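UPF0255 protein frsA (Vibrio vulnificus, PDB 4I4C) probably hydrolyses carboxylic esters, belongs to the alpha/beta-hydrolase clan, and here binds hexanoic acid in a pocket. Local coordinates at residues Glu39-Asn44 and Asp83-Asp88; Met91-His94 and Ala99-Trp102; Leu130-Ala135 and Gln150-Ser155; Glu242-Leu247 and Gly274-Val279; Lys355-Ala360 and Ile406-Asp411. All coordinates share one frame; numbering follows the deposited sequence.

Interaction 1: Glu39-Asn44 and Asp83-Asp88; sequences EIKEKN and DEQWLD
Lys41, on helix 31-44, reaches across to the loop that precedes helix 98-114 and meets Asp83, Gln85 and Trp86 there. The electrostatic part is loose: NZ of Lys41 and OD2 of Asp83 form a long salt bridge of 3.9 Å, and it is the aliphatic CE of Lys41 that comes closer to that oxygen, at 3.3 Å. The chain leaves the helix with CG anti to the backbone N (chi1 170°); its bends at chi3 and chi4 bring CD and CE alongside OD2 and leave NZ farther off, between Asp83 and OE1 of Gln85. A lysine suits the place because it offers both a charge and a long methylene arm.

That arm supplies the packing. CD of Lys41 meets the indole obliquely near its rim, 3.6 Å from CZ2 of Trp86, while CG of Lys41 is 3.5 Å from NE2 of Gln85. The extended Gln85 side chain runs antiparallel alongside the lysine arm, and its amide nitrogen is hydrogen-bonded to the carbonyl of Phe46.

The loop's own shape presents these three groups together. Asp83 to Trp86 is a type I beta turn, and OD1 of Asp83 accepts the backbone N of Gln85 at 3.1 Å, an Asx turn in which one carboxylate oxygen steadies the loop while the other faces the lysine.

Water provides the remaining polar link. It lies at the indole edge, in the ring plane, accepting from NE1 of Trp86 at 2.9 Å and donating to OD1 of Asn44 at 2.6 Å; that same OD1 also takes the backbone N of Phe46.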
# COMPACT_ATOMS: atom_id res chain seq x y z
N GLU A 39 0.77 -18.84 20.90
CA GLU A 39 2.23 -19.05 20.86
C GLU A 39 3.00 -17.83 20.31
O GLU A 39 3.94 -17.35 20.94
CB GLU A 39 2.57 -20.26 19.97
CG GLU A 39 2.53 -21.61 20.65
CD GLU A 39 3.52 -21.72 21.80
OE1 GLU A 39 4.75 -21.74 21.55
OE2 GLU A 39 3.06 -21.78 22.95
N ILE A 40 2.57 -17.36 19.14
CA ILE A 40 3.18 -16.21 18.49
C ILE A 40 3.16 -14.97 19.39
O ILE A 40 4.20 -14.33 19.60
CB ILE A 40 2.44 -15.90 17.15
CG1 ILE A 40 2.64 -17.05 16.15
CG2 ILE A 40 2.88 -14.55 16.57
CD1 ILE A 40 1.65 -17.02 14.98
N LYS A 41 1.98 -14.65 19.93
CA LYS A 41 1.80 -13.50 20.82
C LYS A 41 2.66 -13.60 22.07
O LYS A 41 3.30 -12.64 22.46
CB LYS A 41 0.33 -13.33 21.21
CG LYS A 41 0.10 -12.29 22.32
CD LYS A 41 -1.38 -11.91 22.50
CE LYS A 41 -2.19 -13.00 23.19
NZ LYS A 41 -1.68 -13.32 24.56
N GLU A 42 2.69 -14.78 22.69
CA GLU A 42 3.58 -15.01 23.82
C GLU A 42 5.07 -14.85 23.46
O GLU A 42 5.85 -14.28 24.23
CB GLU A 42 3.37 -16.41 24.38
CG GLU A 42 2.22 -16.52 25.35
CD GLU A 42 2.64 -17.24 26.60
OE1 GLU A 42 3.26 -16.60 27.47
OE2 GLU A 42 2.38 -18.46 26.70
N LYS A 43 5.47 -15.36 22.30
CA LYS A 43 6.89 -15.28 21.93
C LYS A 43 7.33 -13.85 21.57
O LYS A 43 8.39 -13.40 22.01
CB LYS A 43 7.28 -16.32 20.87
CG LYS A 43 7.33 -17.76 21.42
CD LYS A 43 7.83 -18.81 20.42
CE LYS A 43 6.78 -19.14 19.37
NZ LYS A 43 7.20 -20.26 18.46
N ASN A 44 6.52 -13.13 20.79
CA ASN A 44 6.92 -11.78 20.40
C ASN A 44 6.66 -10.66 21.45
O ASN A 44 7.39 -9.67 21.49
CB ASN A 44 6.45 -11.41 18.98
CG ASN A 44 4.95 -11.23 18.87
OD1 ASN A 44 4.33 -10.58 19.71
ND2 ASN A 44 4.37 -11.78 17.80
N ASP A 83 -7.60 -7.26 24.04
CA ASP A 83 -6.43 -7.88 24.64
C ASP A 83 -5.61 -6.76 25.23
O ASP A 83 -5.10 -5.91 24.49
CB ASP A 83 -5.61 -8.63 23.59
CG ASP A 83 -4.59 -9.59 24.22
OD1 ASP A 83 -3.94 -9.22 25.22
OD2 ASP A 83 -4.46 -10.72 23.71
N GLU A 84 -5.48 -6.74 26.55
CA GLU A 84 -4.82 -5.61 27.21
C GLU A 84 -3.33 -5.51 26.87
O GLU A 84 -2.74 -4.45 27.02
CB GLU A 84 -5.05 -5.65 28.73
CG GLU A 84 -6.52 -5.47 29.17
CD GLU A 84 -7.08 -4.07 28.92
OE1 GLU A 84 -6.30 -3.09 28.97
OE2 GLU A 84 -8.30 -3.96 28.69
N GLN A 85 -2.74 -6.60 26.39
CA GLN A 85 -1.35 -6.55 25.91
C GLN A 85 -1.23 -5.62 24.70
O GLN A 85 -0.20 -4.97 24.49
CB GLN A 85 -0.85 -7.94 25.52
CG GLN A 85 0.64 -7.99 25.15
CD GLN A 85 1.11 -9.37 24.71
OE1 GLN A 85 0.87 -10.36 25.39
NE2 GLN A 85 1.78 -9.44 23.54
N TRP A 86 -2.30 -5.57 23.90
CA TRP A 86 -2.32 -4.82 22.65
C TRP A 86 -3.03 -3.47 22.82
O TRP A 86 -4.25 -3.39 22.82
CB TRP A 86 -2.99 -5.66 21.56
CG TRP A 86 -2.16 -6.85 21.10
CD1 TRP A 86 -0.83 -7.06 21.34
CD2 TRP A 86 -2.62 -7.98 20.36
NE1 TRP A 86 -0.42 -8.25 20.77
CE2 TRP A 86 -1.50 -8.83 20.16
CE3 TRP A 86 -3.85 -8.37 19.84
CZ2 TRP A 86 -1.59 -10.03 19.47
CZ3 TRP A 86 -3.94 -9.57 19.15
CH2 TRP A 86 -2.82 -10.38 18.97
N LEU A 87 -2.23 -2.41 22.94
CA LEU A 87 -2.73 -1.07 23.28
C LEU A 87 -3.77 -0.51 22.31
O LEU A 87 -4.66 0.23 22.71
CB LEU A 87 -1.56 -0.10 23.45
CG LEU A 87 -0.58 -0.54 24.53
CD1 LEU A 87 0.64 0.36 24.60
CD2 LEU A 87 -1.28 -0.63 25.88
N ASP A 88 -3.66 -0.87 21.04
CA ASP A 88 -4.58 -0.40 20.01
C ASP A 88 -5.90 -1.18 19.91
O ASP A 88 -6.66 -1.00 18.94
CB ASP A 88 -3.89 -0.40 18.64
CG ASP A 88 -3.26 -1.75 18.32
OD1 ASP A 88 -2.70 -2.37 19.24
OD2 ASP A 88 -3.34 -2.19 17.14
O HOH W 1 1.82 -9.74 19.78

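Interaction 2: Met91-His94 and Ala99-Trp102; sequences MGYH and AYEW
Tyr100 presents the edge of its ring to the face of Tyr93, a T-shaped pair with centroids 5.0 Å apart and planes at 73°. CD2 of Tyr100 stands over the centre of the Tyr93 ring, 3.7 Å from CE1 of Tyr93. The backbone of His94 covers one face of Tyr100 itself: O of His94 lies 3.4 Å from CG of Tyr100. A chi1 of 179° swings the Tyr100 ring from helix 98-114 back over the preceding loop.

A water over the other face of Tyr100 links the two residues, 3.0 Å from OH of Tyr93 and donating to the backbone O of Tyr100 at 2.8 Å. Further out, the loop is shaped by an inverse gamma turn centred on Tyr93 and by the His94 imidazole, whose NE2 donates to O of Met91 at 2.8 Å. Tyr93 also stacks with Phe14 and touches Leu145 of helix 144-163, while the His94 ring meets His79 edge-to-face.

Tyr93 suits its place by packing its ring while its hydroxyl reaches water; Tyr100 has an edge for Tyr93 and a flat face for the His94 backbone. The attraction between loop and helix start is probably mostly dispersion, with the electrostatic attraction of a T-shaped pair and water as the polar bridge.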
# COMPACT_ATOMS: atom_id res chain seq x y z
N MET A 91 -12.08 -1.43 22.58
CA MET A 91 -13.29 -1.87 21.89
C MET A 91 -14.36 -0.79 21.75
O MET A 91 -14.76 -0.16 22.74
CB MET A 91 -13.88 -3.06 22.63
CG MET A 91 -12.93 -4.24 22.75
SD MET A 91 -13.67 -5.60 23.69
CE MET A 91 -13.32 -5.09 25.36
N GLY A 92 -14.85 -0.60 20.53
CA GLY A 92 -15.97 0.30 20.28
C GLY A 92 -15.54 1.69 19.86
O GLY A 92 -14.42 2.11 20.14
N TYR A 93 -16.44 2.42 19.19
CA TYR A 93 -16.10 3.71 18.59
C TYR A 93 -16.17 4.83 19.61
O TYR A 93 -17.20 5.50 19.72
CB TYR A 93 -17.01 4.01 17.39
CG TYR A 93 -16.60 5.23 16.59
CD1 TYR A 93 -17.34 6.41 16.65
CD2 TYR A 93 -15.48 5.21 15.78
CE1 TYR A 93 -16.96 7.52 15.93
CE2 TYR A 93 -15.10 6.32 15.05
CZ TYR A 93 -15.84 7.47 15.13
OH TYR A 93 -15.46 8.57 14.41
N HIS A 94 -15.08 5.04 20.34
CA HIS A 94 -15.01 6.10 21.35
C HIS A 94 -13.56 6.27 21.78
O HIS A 94 -12.68 5.58 21.25
CB HIS A 94 -15.89 5.79 22.56
CG HIS A 94 -15.59 4.48 23.21
ND1 HIS A 94 -14.90 4.38 24.40
CD2 HIS A 94 -15.91 3.21 22.86
CE1 HIS A 94 -14.80 3.11 24.75
NE2 HIS A 94 -15.40 2.38 23.83
N ALA A 99 -9.52 3.49 15.33
CA ALA A 99 -10.29 4.21 14.31
C ALA A 99 -10.81 5.55 14.81
O ALA A 99 -10.75 6.54 14.11
CB ALA A 99 -11.44 3.37 13.80
N TYR A 100 -11.33 5.57 16.04
CA TYR A 100 -11.89 6.80 16.61
C TYR A 100 -10.84 7.90 16.71
O TYR A 100 -11.07 9.04 16.30
CB TYR A 100 -12.45 6.51 18.00
CG TYR A 100 -13.05 7.73 18.67
CD1 TYR A 100 -12.27 8.54 19.49
CD2 TYR A 100 -14.38 8.08 18.47
CE1 TYR A 100 -12.81 9.66 20.11
CE2 TYR A 100 -14.93 9.20 19.09
CZ TYR A 100 -14.14 9.99 19.90
OH TYR A 100 -14.67 11.10 20.51
N GLU A 101 -9.68 7.56 17.26
CA GLU A 101 -8.67 8.57 17.51
C GLU A 101 -8.06 9.08 16.21
O GLU A 101 -7.76 10.27 16.10
CB GLU A 101 -7.60 8.09 18.49
CG GLU A 101 -8.12 7.78 19.93
CD GLU A 101 -8.63 8.99 20.70
OE1 GLU A 101 -8.49 10.14 20.23
OE2 GLU A 101 -9.19 8.80 21.80
N TRP A 102 -7.88 8.19 15.23
CA TRP A 102 -7.28 8.63 13.96
C TRP A 102 -8.28 9.45 13.16
O TRP A 102 -7.91 10.40 12.49
CB TRP A 102 -6.73 7.46 13.14
CG TRP A 102 -5.37 7.01 13.60
CD1 TRP A 102 -5.07 5.93 14.40
CD2 TRP A 102 -4.12 7.65 13.30
NE1 TRP A 102 -3.71 5.87 14.61
CE2 TRP A 102 -3.11 6.91 13.95
CE3 TRP A 102 -3.77 8.78 12.55
CZ2 TRP A 102 -1.75 7.26 13.87
CZ3 TRP A 102 -2.42 9.13 12.47
CH2 TRP A 102 -1.43 8.37 13.12
O HOH W 2 -13.51 10.36 15.72

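Interaction 3: Leu130-Ala135 and Gln150-Ser155; sequences LCYSIA and QVLANS
Helices 121-136 and 144-163 run nearly antiparallel here, the axes of the segments 130-135 and 150-155 approaching to 7.7 Å at a crossing angle of -161°, with CA of Tyr132 only 4.9 Å from CA of Ala153. Such closeness depends on small residues. The methyl CB of Ala153 lies 3.8 Å from CB of Tyr132 and fits against the facing backbone, 3.9 Å from N of Ser133. Ser133, also small, brings its CB to 4.4 Å from the Ala153 methyl.

Tyr132 carries most of the packing. Its CG lies anti to the carbonyl carbon (chi1 -67°), and this turns the ring obliquely across the opposing helix, over Leu152. CB of Leu152 sits over one face of that ring, 3.6 Å from its centroid and 16° off the normal, a CH-pi contact; farther along, CD1 of Leu152 reaches CE1 of Tyr132 at 3.9 Å. CD2 of Tyr132 also comes to 3.4 Å from O of Leu152.

This is antiparallel helix-to-helix packing within the helical part of the protein, the two helices being consecutive in the chain. Helix 98-114 packs against the same tyrosine through Met107.

The polar ends turn to partners beyond the pair. OH of Tyr132 is hydrogen-bonded to OE1 of Gln110, so the phenol is satisfied although the residue is buried. OG of Ser133 is likewise bonded to OD1 of Asp208, and the backbone O of Ala153 accepts from OG of Ser129 on the neighbouring turn of helix 121-136.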
# COMPACT_ATOMS: atom_id res chain seq x y z
N LEU A 130 -5.24 10.92 4.55
CA LEU A 130 -4.23 10.00 5.07
C LEU A 130 -4.59 9.56 6.48
O LEU A 130 -4.42 8.38 6.83
CB LEU A 130 -2.87 10.68 5.07
CG LEU A 130 -1.72 9.76 5.47
CD1 LEU A 130 -1.69 8.56 4.54
CD2 LEU A 130 -0.43 10.54 5.41
N CYS A 131 -5.07 10.50 7.29
CA CYS A 131 -5.45 10.15 8.66
C CYS A 131 -6.59 9.14 8.67
O CYS A 131 -6.58 8.21 9.46
CB CYS A 131 -5.82 11.39 9.47
SG CYS A 131 -4.41 12.44 9.78
N TYR A 132 -7.56 9.35 7.78
CA TYR A 132 -8.68 8.43 7.63
C TYR A 132 -8.25 7.04 7.15
O TYR A 132 -8.80 6.03 7.58
CB TYR A 132 -9.71 8.99 6.63
CG TYR A 132 -10.43 10.22 7.10
CD1 TYR A 132 -10.84 10.35 8.43
CD2 TYR A 132 -10.70 11.27 6.23
CE1 TYR A 132 -11.49 11.48 8.87
CE2 TYR A 132 -11.35 12.41 6.67
CZ TYR A 132 -11.75 12.51 7.99
OH TYR A 132 -12.42 13.63 8.44
N SER A 133 -7.29 7.00 6.22
CA SER A 133 -6.72 5.74 5.74
C SER A 133 -6.04 4.97 6.87
O SER A 133 -6.29 3.78 7.07
CB SER A 133 -5.73 5.99 4.59
OG SER A 133 -5.08 4.78 4.21
N ILE A 134 -5.20 5.66 7.62
CA ILE A 134 -4.59 5.07 8.82
C ILE A 134 -5.63 4.60 9.84
O ILE A 134 -5.49 3.53 10.46
CB ILE A 134 -3.61 6.07 9.47
CG1 ILE A 134 -2.43 6.31 8.52
CG2 ILE A 134 -3.16 5.56 10.83
CD1 ILE A 134 -1.64 7.57 8.81
N ALA A 135 -6.69 5.39 10.03
CA ALA A 135 -7.81 4.99 10.89
C ALA A 135 -8.35 3.60 10.51
O ALA A 135 -8.72 2.80 11.37
CB ALA A 135 -8.94 6.03 10.85
N GLN A 150 -12.47 4.32 5.33
CA GLN A 150 -12.07 4.22 3.93
C GLN A 150 -12.99 5.08 3.04
O GLN A 150 -12.58 5.59 1.99
CB GLN A 150 -12.10 2.76 3.49
CG GLN A 150 -11.39 2.46 2.19
CD GLN A 150 -11.38 0.97 1.84
OE1 GLN A 150 -11.58 0.59 0.69
NE2 GLN A 150 -11.14 0.12 2.84
N VAL A 151 -14.24 5.24 3.46
CA VAL A 151 -15.16 6.11 2.73
C VAL A 151 -14.70 7.56 2.89
O VAL A 151 -14.67 8.32 1.93
CB VAL A 151 -16.63 5.95 3.23
CG1 VAL A 151 -17.49 7.11 2.76
CG2 VAL A 151 -17.21 4.61 2.77
N LEU A 152 -14.31 7.92 4.10
CA LEU A 152 -13.88 9.28 4.41
C LEU A 152 -12.56 9.58 3.74
O LEU A 152 -12.32 10.71 3.27
CB LEU A 152 -13.77 9.49 5.93
CG LEU A 152 -15.11 9.54 6.67
CD1 LEU A 152 -14.88 9.62 8.17
CD2 LEU A 152 -15.94 10.72 6.19
N ALA A 153 -11.69 8.58 3.73
CA ALA A 153 -10.40 8.69 3.08
C ALA A 153 -10.64 9.06 1.63
O ALA A 153 -10.06 10.02 1.13
CB ALA A 153 -9.63 7.38 3.18
N ASN A 154 -11.52 8.31 0.97
CA ASN A 154 -11.82 8.55 -0.45
C ASN A 154 -12.51 9.89 -0.71
O ASN A 154 -12.14 10.61 -1.64
CB ASN A 154 -12.64 7.40 -1.04
CG ASN A 154 -11.79 6.16 -1.34
OD1 ASN A 154 -10.70 6.27 -1.91
ND2 ASN A 154 -12.29 4.98 -0.96
N SER A 155 -13.51 10.26 0.10
CA SER A 155 -14.16 11.55 -0.14
C SER A 155 -13.18 12.71 0.14
O SER A 155 -13.17 13.71 -0.58
CB SER A 155 -15.48 11.69 0.65
OG SER A 155 -15.27 11.66 2.05

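Interaction 4: Glu242-Leu247 and Gly274-Val279; sequences EDYSRL and GGNAMV
Helix 273-284, which follows strand 266-271 of the central sheet, receives the turn leading into helix 246-254, and the contact is made by Tyr244 and Ser245 against Asn276 and Ala277. The direct polar bond runs from ND2 of Asn276 to OH of Tyr244, 3.2 Å long with an angle of 155° at the hydrogen, the hydroxyl oxygen lying in the amide plane. Ring and amide planes are 50° apart, and CB of Asn276 also comes within 3.3 Å of the hydroxyl oxygen. Tyr244 holds CG between its backbone N and carbonyl carbon (chi1 52°), a posture that carries the ring across to the helix, where its edge meets the backbone N of Ala277 at 3.8 Å from CE2.

Both ends of the bond have second partners: OH of Tyr244 is bonded to O of Trp341, and ND2 of Asn276 donates to O of Pro298. An asparagine amide suits this, having two N-H groups to share between a phenol and a carbonyl. Beside it, CB of Ser245 packs at 3.6 Å from O of Ala277, while its OG bonds to Arg280. Alanine keeps the helix surface low, and CB of Ala277 lies 4.1 Å from CD2 of Tyr244.

The side chain of Asn276 is about 7 Å from the bound hexanoic acid, whose pocket Arg272 and Phe273 line. Strand 266-271, the turn at those two residues and helix 273-284 probably correspond in layout to the nucleophile elbow of alpha/beta-hydrolases.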
# COMPACT_ATOMS: atom_id res chain seq x y z
N GLU A 242 -3.40 -16.01 -9.08
CA GLU A 242 -1.99 -16.13 -9.39
C GLU A 242 -1.58 -15.12 -10.47
O GLU A 242 -0.42 -14.71 -10.53
CB GLU A 242 -1.63 -17.56 -9.81
CG GLU A 242 -0.17 -17.90 -9.53
CD GLU A 242 0.14 -19.38 -9.67
OE1 GLU A 242 -0.76 -20.22 -9.40
OE2 GLU A 242 1.28 -19.71 -10.06
N ASP A 243 -2.54 -14.72 -11.30
CA ASP A 243 -2.35 -13.64 -12.25
C ASP A 243 -2.75 -12.33 -11.58
O ASP A 243 -3.79 -11.75 -11.90
CB ASP A 243 -3.19 -13.87 -13.50
CG ASP A 243 -3.03 -12.77 -14.53
OD1 ASP A 243 -1.98 -12.11 -14.53
OD2 ASP A 243 -3.98 -12.57 -15.32
N TYR A 244 -1.93 -11.86 -10.64
CA TYR A 244 -2.30 -10.71 -9.83
C TYR A 244 -1.83 -9.39 -10.43
O TYR A 244 -1.99 -8.33 -9.83
CB TYR A 244 -1.85 -10.89 -8.37
CG TYR A 244 -0.38 -11.23 -8.17
CD1 TYR A 244 0.01 -12.47 -7.65
CD2 TYR A 244 0.62 -10.31 -8.46
CE1 TYR A 244 1.36 -12.79 -7.46
CE2 TYR A 244 1.97 -10.62 -8.27
CZ TYR A 244 2.34 -11.86 -7.78
OH TYR A 244 3.68 -12.16 -7.59
N SER A 245 -1.26 -9.46 -11.63
CA SER A 245 -0.85 -8.25 -12.36
C SER A 245 -1.97 -7.86 -13.32
O SER A 245 -1.90 -6.82 -13.98
CB SER A 245 0.46 -8.49 -13.11
OG SER A 245 0.38 -9.63 -13.95
N ARG A 246 -2.98 -8.73 -13.37
CA ARG A 246 -4.19 -8.63 -14.18
C ARG A 246 -4.73 -7.22 -14.42
O ARG A 246 -4.97 -6.81 -15.55
CB ARG A 246 -5.29 -9.42 -13.44
CG ARG A 246 -6.27 -10.16 -14.28
CD ARG A 246 -6.82 -11.36 -13.50
NE ARG A 246 -7.97 -11.06 -12.65
CZ ARG A 246 -7.93 -10.94 -11.32
NH1 ARG A 246 -6.77 -11.08 -10.68
NH2 ARG A 246 -9.04 -10.68 -10.64
N LEU A 247 -4.96 -6.49 -13.33
CA LEU A 247 -5.62 -5.19 -13.41
C LEU A 247 -4.68 -4.14 -13.97
O LEU A 247 -5.09 -3.26 -14.72
CB LEU A 247 -6.15 -4.78 -12.02
CG LEU A 247 -7.03 -5.76 -11.24
CD1 LEU A 247 -7.54 -5.13 -9.92
CD2 LEU A 247 -8.21 -6.24 -12.07
N GLY A 274 2.72 -4.74 -4.05
CA GLY A 274 2.61 -3.96 -5.27
C GLY A 274 3.81 -4.19 -6.19
O GLY A 274 3.68 -4.22 -7.42
N GLY A 275 4.99 -4.35 -5.60
CA GLY A 275 6.20 -4.62 -6.36
C GLY A 275 6.22 -5.92 -7.16
O GLY A 275 6.77 -5.96 -8.26
N ASN A 276 5.66 -6.98 -6.61
CA ASN A 276 5.54 -8.23 -7.36
C ASN A 276 4.78 -8.05 -8.64
O ASN A 276 5.13 -8.64 -9.67
CB ASN A 276 4.81 -9.28 -6.57
CG ASN A 276 5.61 -9.78 -5.42
OD1 ASN A 276 6.27 -8.99 -4.73
ND2 ASN A 276 5.57 -11.09 -5.20
N ALA A 277 3.71 -7.26 -8.57
CA ALA A 277 2.83 -7.08 -9.71
C ALA A 277 3.51 -6.31 -10.83
O ALA A 277 3.28 -6.58 -12.02
CB ALA A 277 1.55 -6.37 -9.28
N MET A 278 4.34 -5.34 -10.46
CA MET A 278 5.06 -4.53 -11.44
C MET A 278 6.15 -5.35 -12.14
O MET A 278 6.40 -5.17 -13.33
CB MET A 278 5.66 -3.28 -10.78
CG MET A 278 4.63 -2.37 -10.11
SD MET A 278 3.24 -2.08 -11.23
CE MET A 278 1.97 -3.04 -10.41
N VAL A 279 6.80 -6.25 -11.39
CA VAL A 279 7.86 -7.08 -11.97
C VAL A 279 7.22 -8.04 -12.94
O VAL A 279 7.67 -8.18 -14.08
CB VAL A 279 8.58 -7.93 -10.93
CG1 VAL A 279 9.56 -8.84 -11.62
CG2 VAL A 279 9.29 -7.09 -9.90

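Interaction 5: Lys355-Ala360 and Ile406-Asp411; sequences KVPILA and IKWLED
The backbone O of Pro357 is held twice, by NE1 of Trp408 and by the backbone N of Cys292 in strand 291-295. The indole bond is 3.1 Å from NE1 of Trp408 to O of Pro357, with an angle of 156° at the hydrogen. The oxygen lies in the indole plane, whereas the N-H approaches from well above the plane of the carbonyl, 65° out of it. Such a bond satisfies the one polar atom of a large, mostly apolar side chain.

The rest of the indole packs. CB of Leu359 lies over the centre of one face, 3.5 Å from CD2 of Trp408, and 3.7 Å from the centroid of the six-membered ring, a CH-pi contact. CB of Pro357 touches CZ2 of Trp408 at 3.5 Å. Swung away from its own backbone N (chi1 -167°), the tryptophan ring lies across the start of the strand. It suits the spot because its broad face takes Leu359 while its edge meets Pro357.

The long C-terminal helix 394-413 thus packs on strand 358-363, which lies in the mixed sheet between the parallel strands 291-295 and 385-389; Trp408 also touches Val293 of the former, while Ile358, pointing away from helix 394-413, meets helices 273-284 and 371-379.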
# COMPACT_ATOMS: atom_id res chain seq x y z
N LYS A 355 13.68 -6.69 -21.29
CA LYS A 355 14.30 -5.49 -21.83
C LYS A 355 14.07 -4.30 -20.89
O LYS A 355 14.77 -3.29 -20.96
CB LYS A 355 13.72 -5.20 -23.22
CG LYS A 355 14.30 -4.00 -23.93
CD LYS A 355 13.60 -3.81 -25.25
CE LYS A 355 14.09 -2.57 -25.95
NZ LYS A 355 13.37 -2.38 -27.23
N VAL A 356 13.06 -4.44 -20.03
CA VAL A 356 12.73 -3.45 -19.01
C VAL A 356 13.82 -3.35 -17.95
O VAL A 356 14.14 -4.33 -17.28
CB VAL A 356 11.40 -3.76 -18.30
CG1 VAL A 356 11.05 -2.63 -17.32
CG2 VAL A 356 10.29 -3.97 -19.33
N PRO A 357 14.42 -2.16 -17.81
CA PRO A 357 15.36 -2.00 -16.71
C PRO A 357 14.59 -1.86 -15.39
O PRO A 357 13.75 -0.97 -15.23
CB PRO A 357 16.11 -0.72 -17.09
CG PRO A 357 15.15 0.05 -17.91
CD PRO A 357 14.23 -0.93 -18.58
N ILE A 358 14.85 -2.78 -14.47
CA ILE A 358 14.21 -2.78 -13.17
C ILE A 358 15.23 -2.43 -12.09
O ILE A 358 16.28 -3.06 -11.99
CB ILE A 358 13.62 -4.17 -12.82
CG1 ILE A 358 12.63 -4.62 -13.89
CG2 ILE A 358 12.98 -4.15 -11.43
CD1 ILE A 358 12.25 -6.07 -13.80
N LEU A 359 14.92 -1.41 -11.30
CA LEU A 359 15.69 -1.11 -10.10
C LEU A 359 14.93 -1.70 -8.93
O LEU A 359 13.77 -1.37 -8.71
CB LEU A 359 15.84 0.40 -9.93
CG LEU A 359 16.35 0.87 -8.57
CD1 LEU A 359 17.79 0.46 -8.38
CD2 LEU A 359 16.20 2.39 -8.41
N ALA A 360 15.60 -2.57 -8.18
CA ALA A 360 14.95 -3.33 -7.13
C ALA A 360 15.66 -3.09 -5.80
O ALA A 360 16.82 -3.49 -5.62
CB ALA A 360 14.94 -4.81 -7.48
N ILE A 406 13.50 8.11 -8.53
CA ILE A 406 13.19 9.21 -9.43
C ILE A 406 14.31 9.38 -10.48
O ILE A 406 14.05 9.69 -11.64
CB ILE A 406 12.85 10.51 -8.66
CG1 ILE A 406 11.33 10.69 -8.55
CG2 ILE A 406 13.42 11.73 -9.34
CD1 ILE A 406 10.56 9.43 -8.18
N LYS A 407 15.55 9.14 -10.06
CA LYS A 407 16.68 9.18 -11.00
C LYS A 407 16.56 8.12 -12.09
O LYS A 407 16.84 8.38 -13.27
CB LYS A 407 18.03 9.03 -10.28
CG LYS A 407 18.63 10.36 -9.84
CD LYS A 407 18.78 11.33 -11.01
CE LYS A 407 19.67 10.75 -12.12
NZ LYS A 407 20.03 11.77 -13.15
N TRP A 408 16.13 6.93 -11.68
CA TRP A 408 15.91 5.82 -12.60
C TRP A 408 14.84 6.21 -13.60
O TRP A 408 14.99 5.99 -14.81
CB TRP A 408 15.48 4.59 -11.80
CG TRP A 408 15.50 3.29 -12.55
CD1 TRP A 408 14.44 2.68 -13.18
CD2 TRP A 408 16.62 2.41 -12.72
NE1 TRP A 408 14.84 1.49 -13.73
CE2 TRP A 408 16.17 1.30 -13.46
CE3 TRP A 408 17.95 2.46 -12.31
CZ2 TRP A 408 17.01 0.24 -13.80
CZ3 TRP A 408 18.79 1.41 -12.65
CH2 TRP A 408 18.32 0.32 -13.38
N LEU A 409 13.76 6.81 -13.11
CA LEU A 409 12.65 7.21 -13.97
C LEU A 409 13.04 8.39 -14.85
O LEU A 409 12.67 8.46 -16.01
CB LEU A 409 11.41 7.53 -13.14
CG LEU A 409 10.86 6.25 -12.51
CD1 LEU A 409 10.09 6.57 -11.24
CD2 LEU A 409 9.98 5.50 -13.50
N GLU A 410 13.80 9.31 -14.28
CA GLU A 410 14.37 10.42 -15.03
C GLU A 410 15.20 9.88 -16.20
O GLU A 410 15.04 10.34 -17.33
CB GLU A 410 15.26 11.25 -14.10
CG GLU A 410 15.71 12.58 -14.65
CD GLU A 410 16.10 13.53 -13.53
OE1 GLU A 410 16.10 13.09 -12.36
OE2 GLU A 410 16.39 14.70 -13.83
N ASP A 411 16.07 8.91 -15.92
CA ASP A 411 16.97 8.37 -16.95
C ASP A 411 16.25 7.56 -18.02
O ASP A 411 16.61 7.63 -19.20
CB ASP A 411 18.10 7.54 -16.33
CG ASP A 411 19.00 8.35 -15.40
OD1 ASP A 411 18.96 9.60 -15.45
OD2 ASP A 411 19.76 7.74 -14.62

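Interaction 1 is a surface contact and interaction 2 is partly buried, whereas interactions 3, 4 and 5 are buried. Polarity follows this only in part: interaction 1 uses a long salt bridge and a water, interaction 2 an aromatic pair with a water, and interaction 3 apolar packing alone, while interactions 4 and 5 each add one direct hydrogen bond. Interactions 2 and 3 touch, Trp102 packing on Ile134 and Ala135, so that helices 98-114, 121-136 and 144-163 form one helical group. Interactions 4 and 5, centres about 18 Å apart, lie across the chain's centre from interactions 2 and 3; interaction 4 joins a turn to helix 273-284, whereas interaction 5 packs a helix on a sheet strand.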